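Long-range contact in coronin (Toxoplasma gondii, PDB 4OZU), which probably binds actin filaments, as coronins generally do, and is represented here by its WD40 domain: residues L176-T190 with A218-D231. Numbering follows the deposited sequence.
Sequences LSAKWSWKGDLLACT and ACKCTWIDGLAGRD
The indole of W223, at the end of strand 220-223, the innermost of its blade in the WD40 beta-propeller, lies against the neighbouring blade: against S181 in the turn after innermost strand 176-180, and A188 on the next strand, 187-190. Strand 220-223 runs almost parallel to strand 176-180, at 4°; the axes are 6.1 Å apart, too far for backbone pairing, and each direct hydrogen bond between the segments uses a side chain. CB of S181 sits over the six-membered ring of W223, 3.6 Å from its centroid and close to the normal, a CH-pi contact. The methyl of A188, small enough for this tight spot, approaches the indole nitrogen side, and L186 CB meets CZ2. With CG anti to its carbonyl carbon (chi1 -73°), W223 reaches across to the blade that holds strands 176-180 and 187-190, and NE1 donates to K179 O at 3.0 Å. NE1 approaches from above the carbonyl plane of K179; the same oxygen also accepts the A188 backbone N.

Beyond the ring, D225 grips the turn S181-G184: S181 OG donates to OD2 at 2.5 Å, while W182 N points nearly straight at OD1, at 168°. Serine suits the place because its short side chain carries one hydroxyl that can do both jobs: S181 OG also accepts from K183 N in an ST turn. One water joins W180 O to W223 N; another joins W182 NE1 to W223 O.

At the far end, K220 is long enough for NZ to reach L176 O at 2.8 Å, although E35 holds the same ammonium in a salt bridge. Hydroxyls link the strands between: C221 N donates to S177 OG, which in turn donates to T190 OG1, and T190 OG1 donates to C219 O at 2.9 Å.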
loop_
_atom_site.group_PDB
_atom_site.type_symbol
_atom_site.label_atom_id
_atom_site.label_comp_id
_atom_site.label_asym_id
_atom_site.label_seq_id
_atom_site.Cartn_x
_atom_site.Cartn_y
_atom_site.Cartn_z
ATOM N N LEU A 176 13.371 -3.455 2.583
ATOM C CA LEU A 176 12.286 -4.021 3.381
ATOM C C LEU A 176 10.967 -3.309 3.083
ATOM O O LEU A 176 9.890 -3.864 3.314
ATOM C CB LEU A 176 12.608 -3.921 4.874
ATOM C CG LEU A 176 13.747 -4.803 5.388
ATOM C CD1 LEU A 176 14.118 -4.417 6.805
ATOM C CD2 LEU A 176 13.357 -6.267 5.319
ATOM N N SER A 177 11.055 -2.085 2.571
ATOM C CA SER A 177 9.869 -1.369 2.120
ATOM C C SER A 177 10.276 -0.211 1.225
ATOM O O SER A 177 11.400 0.290 1.310
ATOM C CB SER A 177 9.044 -0.869 3.310
ATOM O OG SER A 177 9.654 0.248 3.931
ATOM N N ALA A 178 9.366 0.198 0.348
ATOM C CA ALA A 178 9.606 1.322 -0.543
ATOM C C ALA A 178 8.263 1.953 -0.873
ATOM O O ALA A 178 7.347 1.262 -1.303
ATOM C CB ALA A 178 10.329 0.880 -1.804
ATOM N N LYS A 179 8.141 3.255 -0.631
ATOM C CA LYS A 179 6.878 3.960 -0.808
ATOM C C LYS A 179 7.108 5.346 -1.404
ATOM O O LYS A 179 8.113 5.988 -1.120
ATOM C CB LYS A 179 6.137 4.097 0.528
ATOM C CG LYS A 179 5.682 2.791 1.152
ATOM C CD LYS A 179 4.439 2.249 0.466
ATOM C CE LYS A 179 4.075 0.876 1.003
ATOM N NZ LYS A 179 2.897 0.303 0.300
ATOM N N TRP A 180 6.163 5.791 -2.224
ATOM C CA TRP A 180 6.203 7.117 -2.837
ATOM C C TRP A 180 5.539 8.206 -1.987
ATOM O O TRP A 180 4.476 7.993 -1.393
ATOM C CB TRP A 180 5.474 7.117 -4.175
ATOM C CG TRP A 180 6.105 6.411 -5.301
ATOM C CD1 TRP A 180 5.817 5.155 -5.758
ATOM C CD2 TRP A 180 7.095 6.941 -6.175
ATOM N NE1 TRP A 180 6.590 4.867 -6.858
ATOM C CE2 TRP A 180 7.382 5.952 -7.134
ATOM C CE3 TRP A 180 7.778 8.158 -6.236
ATOM C CZ2 TRP A 180 8.321 6.148 -8.141
ATOM C CZ3 TRP A 180 8.706 8.348 -7.229
ATOM C CH2 TRP A 180 8.970 7.350 -8.173
ATOM N N SER A 181 6.146 9.387 -1.985
ATOM C CA SER A 181 5.483 10.595 -1.502
ATOM C C SER A 181 4.216 10.874 -2.300
ATOM O O SER A 181 4.167 10.617 -3.495
ATOM C CB SER A 181 6.431 11.790 -1.613
ATOM O OG SER A 181 5.743 13.010 -1.393
ATOM N N TRP A 182 3.197 11.432 -1.649
ATOM C CA TRP A 182 1.995 11.836 -2.366
ATOM C C TRP A 182 2.246 13.002 -3.319
ATOM O O TRP A 182 1.425 13.295 -4.185
ATOM C CB TRP A 182 0.892 12.180 -1.372
ATOM C CG TRP A 182 0.316 10.943 -0.801
ATOM C CD1 TRP A 182 0.660 10.344 0.375
ATOM C CD2 TRP A 182 -0.677 10.105 -1.405
ATOM N NE1 TRP A 182 -0.068 9.190 0.546
ATOM C CE2 TRP A 182 -0.893 9.020 -0.535
ATOM C CE3 TRP A 182 -1.402 10.165 -2.601
ATOM C CZ2 TRP A 182 -1.815 8.014 -0.812
ATOM C CZ3 TRP A 182 -2.316 9.159 -2.876
ATOM C CH2 TRP A 182 -2.509 8.101 -1.988
ATOM N N LYS A 183 3.392 13.654 -3.163
ATOM C CA LYS A 183 3.831 14.682 -4.099
ATOM C C LYS A 183 4.368 14.050 -5.383
ATOM O O LYS A 183 4.444 14.701 -6.420
ATOM C CB LYS A 183 4.908 15.542 -3.440
ATOM C CG LYS A 183 5.398 16.709 -4.269
ATOM C CD LYS A 183 6.238 17.652 -3.416
ATOM C CE LYS A 183 6.874 18.759 -4.247
ATOM N NZ LYS A 183 7.670 19.691 -3.402
ATOM N N GLY A 184 4.758 12.783 -5.291
ATOM C CA GLY A 184 5.240 12.037 -6.439
ATOM C C GLY A 184 6.699 12.274 -6.796
ATOM O O GLY A 184 7.171 11.790 -7.826
ATOM N N ASP A 185 7.428 13.005 -5.955
ATOM C CA ASP A 185 8.793 13.391 -6.314
ATOM C C ASP A 185 9.849 12.528 -5.628
ATOM O O ASP A 185 10.914 12.286 -6.194
ATOM C CB ASP A 185 9.034 14.871 -5.997
ATOM C CG ASP A 185 8.838 15.216 -4.537
ATOM O OD1 ASP A 185 8.153 14.462 -3.808
ATOM O OD2 ASP A 185 9.363 16.281 -4.131
ATOM N N LEU A 186 9.542 12.054 -4.427
ATOM C CA LEU A 186 10.500 11.319 -3.614
ATOM C C LEU A 186 9.982 9.938 -3.246
ATOM O O LEU A 186 8.771 9.716 -3.147
ATOM C CB LEU A 186 10.827 12.100 -2.341
ATOM C CG LEU A 186 11.465 13.476 -2.545
ATOM C CD1 LEU A 186 11.636 14.206 -1.211
ATOM C CD2 LEU A 186 12.804 13.358 -3.265
ATOM N N LEU A 187 10.925 9.019 -3.059
ATOM C CA LEU A 187 10.644 7.684 -2.573
ATOM C C LEU A 187 11.322 7.535 -1.221
ATOM O O LEU A 187 12.397 8.101 -0.999
ATOM C CB LEU A 187 11.152 6.636 -3.557
ATOM C CG LEU A 187 10.786 5.186 -3.249
ATOM C CD1 LEU A 187 9.637 4.724 -4.123
ATOM C CD2 LEU A 187 12.003 4.320 -3.441
ATOM N N ALA A 188 10.671 6.828 -0.309
ATOM C CA ALA A 188 11.284 6.458 0.959
ATOM C C ALA A 188 11.380 4.953 1.016
ATOM O O ALA A 188 10.477 4.244 0.555
ATOM C CB ALA A 188 10.498 6.996 2.132
ATOM N N CYS A 189 12.483 4.460 1.561
ATOM C CA CYS A 189 12.655 3.023 1.719
ATOM C C CYS A 189 13.386 2.703 3.010
ATOM O O CYS A 189 14.130 3.526 3.532
ATOM C CB CYS A 189 13.407 2.429 0.529
ATOM S SG CYS A 189 15.043 3.135 0.235
ATOM N N THR A 190 13.131 1.508 3.530
ATOM C CA THR A 190 13.857 0.992 4.675
ATOM C C THR A 190 14.753 -0.147 4.223
ATOM O O THR A 190 14.415 -0.885 3.299
ATOM C CB THR A 190 12.914 0.494 5.776
ATOM O OG1 THR A 190 11.971 -0.420 5.211
ATOM C CG2 THR A 190 12.162 1.672 6.409
ATOM N N ALA A 218 12.513 -6.042 11.229
ATOM C CA ALA A 218 12.306 -5.205 10.052
ATOM C C ALA A 218 11.545 -3.909 10.314
ATOM O O ALA A 218 10.474 -3.915 10.935
ATOM C CB ALA A 218 11.573 -6.003 8.980
ATOM N N CYS A 219 12.116 -2.809 9.819
ATOM C CA CYS A 219 11.452 -1.509 9.794
ATOM C C CYS A 219 10.636 -1.363 8.514
ATOM O O CYS A 219 11.004 -1.913 7.474
ATOM C CB CYS A 219 12.474 -0.373 9.887
ATOM S SG CYS A 219 13.566 -0.478 11.310
ATOM N N LYS A 220 9.523 -0.636 8.595
ATOM C CA LYS A 220 8.665 -0.414 7.436
ATOM C C LYS A 220 8.310 1.058 7.409
ATOM O O LYS A 220 8.224 1.681 8.459
ATOM C CB LYS A 220 7.395 -1.270 7.516
ATOM C CG LYS A 220 7.630 -2.770 7.613
ATOM C CD LYS A 220 7.949 -3.382 6.258
ATOM C CE LYS A 220 8.248 -4.866 6.385
ATOM N NZ LYS A 220 8.493 -5.535 5.070
ATOM N N CYS A 221 8.096 1.620 6.225
ATOM C CA CYS A 221 7.745 3.028 6.139
ATOM C C CYS A 221 6.571 3.280 5.210
ATOM O O CYS A 221 6.174 2.426 4.427
ATOM C CB CYS A 221 8.940 3.863 5.674
ATOM S SG CYS A 221 9.321 3.734 3.893
ATOM N N THR A 222 6.002 4.469 5.355
ATOM C CA THR A 222 5.100 5.025 4.368
ATOM C C THR A 222 5.134 6.544 4.526
ATOM O O THR A 222 5.570 7.055 5.557
ATOM C CB THR A 222 3.674 4.489 4.523
ATOM O OG1 THR A 222 2.918 4.791 3.343
ATOM C CG2 THR A 222 3.001 5.082 5.741
ATOM N N TRP A 223 4.681 7.266 3.509
ATOM C CA TRP A 223 4.642 8.715 3.581
ATOM C C TRP A 223 3.371 9.174 4.274
ATOM O O TRP A 223 2.335 8.521 4.166
ATOM C CB TRP A 223 4.729 9.322 2.185
ATOM C CG TRP A 223 6.081 9.210 1.606
ATOM C CD1 TRP A 223 6.617 8.120 0.997
ATOM C CD2 TRP A 223 7.087 10.230 1.574
ATOM N NE1 TRP A 223 7.901 8.392 0.581
ATOM C CE2 TRP A 223 8.214 9.682 0.927
ATOM C CE3 TRP A 223 7.146 11.551 2.025
ATOM C CZ2 TRP A 223 9.381 10.407 0.719
ATOM C CZ3 TRP A 223 8.314 12.269 1.818
ATOM C CH2 TRP A 223 9.413 11.694 1.172
ATOM N N ILE A 224 3.466 10.289 4.992
ATOM C CA ILE A 224 2.313 10.885 5.638
ATOM C C ILE A 224 2.262 12.375 5.294
ATOM O O ILE A 224 2.139 13.228 6.167
ATOM C CB ILE A 224 2.336 10.649 7.173
ATOM C CG1 ILE A 224 3.680 11.087 7.770
ATOM C CG2 ILE A 224 2.060 9.179 7.472
ATOM C CD1 ILE A 224 3.765 10.961 9.282
ATOM N N ASP A 225 2.380 12.666 3.995
ATOM C CA ASP A 225 2.087 13.991 3.464
ATOM C C ASP A 225 0.666 13.949 2.873
ATOM O O ASP A 225 -0.250 13.457 3.532
ATOM C CB ASP A 225 3.166 14.448 2.452
ATOM C CG ASP A 225 3.448 13.436 1.327
ATOM O OD1 ASP A 225 3.101 12.241 1.419
ATOM O OD2 ASP A 225 4.073 13.854 0.330
ATOM N N GLY A 226 0.455 14.457 1.665
ATOM C CA GLY A 226 -0.892 14.512 1.131
ATOM C C GLY A 226 -1.776 15.512 1.865
ATOM O O GLY A 226 -1.289 16.414 2.557
ATOM N N LEU A 227 -3.087 15.354 1.705
ATOM C CA LEU A 227 -4.050 16.349 2.172
ATOM C C LEU A 227 -4.069 16.519 3.682
ATOM O O LEU A 227 -4.132 17.646 4.192
ATOM C CB LEU A 227 -5.457 15.969 1.708
ATOM C CG LEU A 227 -6.520 17.036 1.951
ATOM C CD1 LEU A 227 -6.263 18.232 1.049
ATOM C CD2 LEU A 227 -7.931 16.475 1.728
ATOM N N ALA A 228 -4.067 15.399 4.396
ATOM C CA ALA A 228 -4.222 15.419 5.845
ATOM C C ALA A 228 -2.885 15.439 6.553
ATOM O O ALA A 228 -2.818 15.728 7.750
ATOM C CB ALA A 228 -5.040 14.209 6.310
ATOM N N GLY A 229 -1.827 15.115 5.819
ATOM C CA GLY A 229 -0.508 14.973 6.408
ATOM C C GLY A 229 0.290 16.260 6.434
ATOM O O GLY A 229 -0.265 17.353 6.474
ATOM N N ARG A 230 1.611 16.121 6.439
ATOM C CA ARG A 230 2.507 17.271 6.431
ATOM C C ARG A 230 3.586 17.078 5.379
ATOM O O ARG A 230 4.145 15.991 5.250
ATOM C CB ARG A 230 3.127 17.479 7.814
ATOM C CG ARG A 230 2.156 18.008 8.860
ATOM C CD ARG A 230 1.632 19.381 8.459
ATOM N NE ARG A 230 0.749 19.991 9.451
ATOM C CZ ARG A 230 -0.575 19.854 9.475
ATOM N NH1 ARG A 230 -1.202 19.101 8.578
ATOM N NH2 ARG A 230 -1.276 20.471 10.412
ATOM N N ASP A 231 3.878 18.138 4.629
ATOM C CA ASP A 231 4.790 18.039 3.495
ATOM C C ASP A 231 6.118 17.452 3.932
ATOM O O ASP A 231 6.677 17.843 4.952
ATOM C CB ASP A 231 5.023 19.405 2.838
ATOM C CG ASP A 231 5.680 19.291 1.461
ATOM O OD1 ASP A 231 6.913 19.083 1.378
ATOM O OD2 ASP A 231 4.957 19.416 0.451
HETATM O O HOH W 1 3.403 6.463 0.655
HETATM O O HOH W 2 1.143 7.116 2.189
#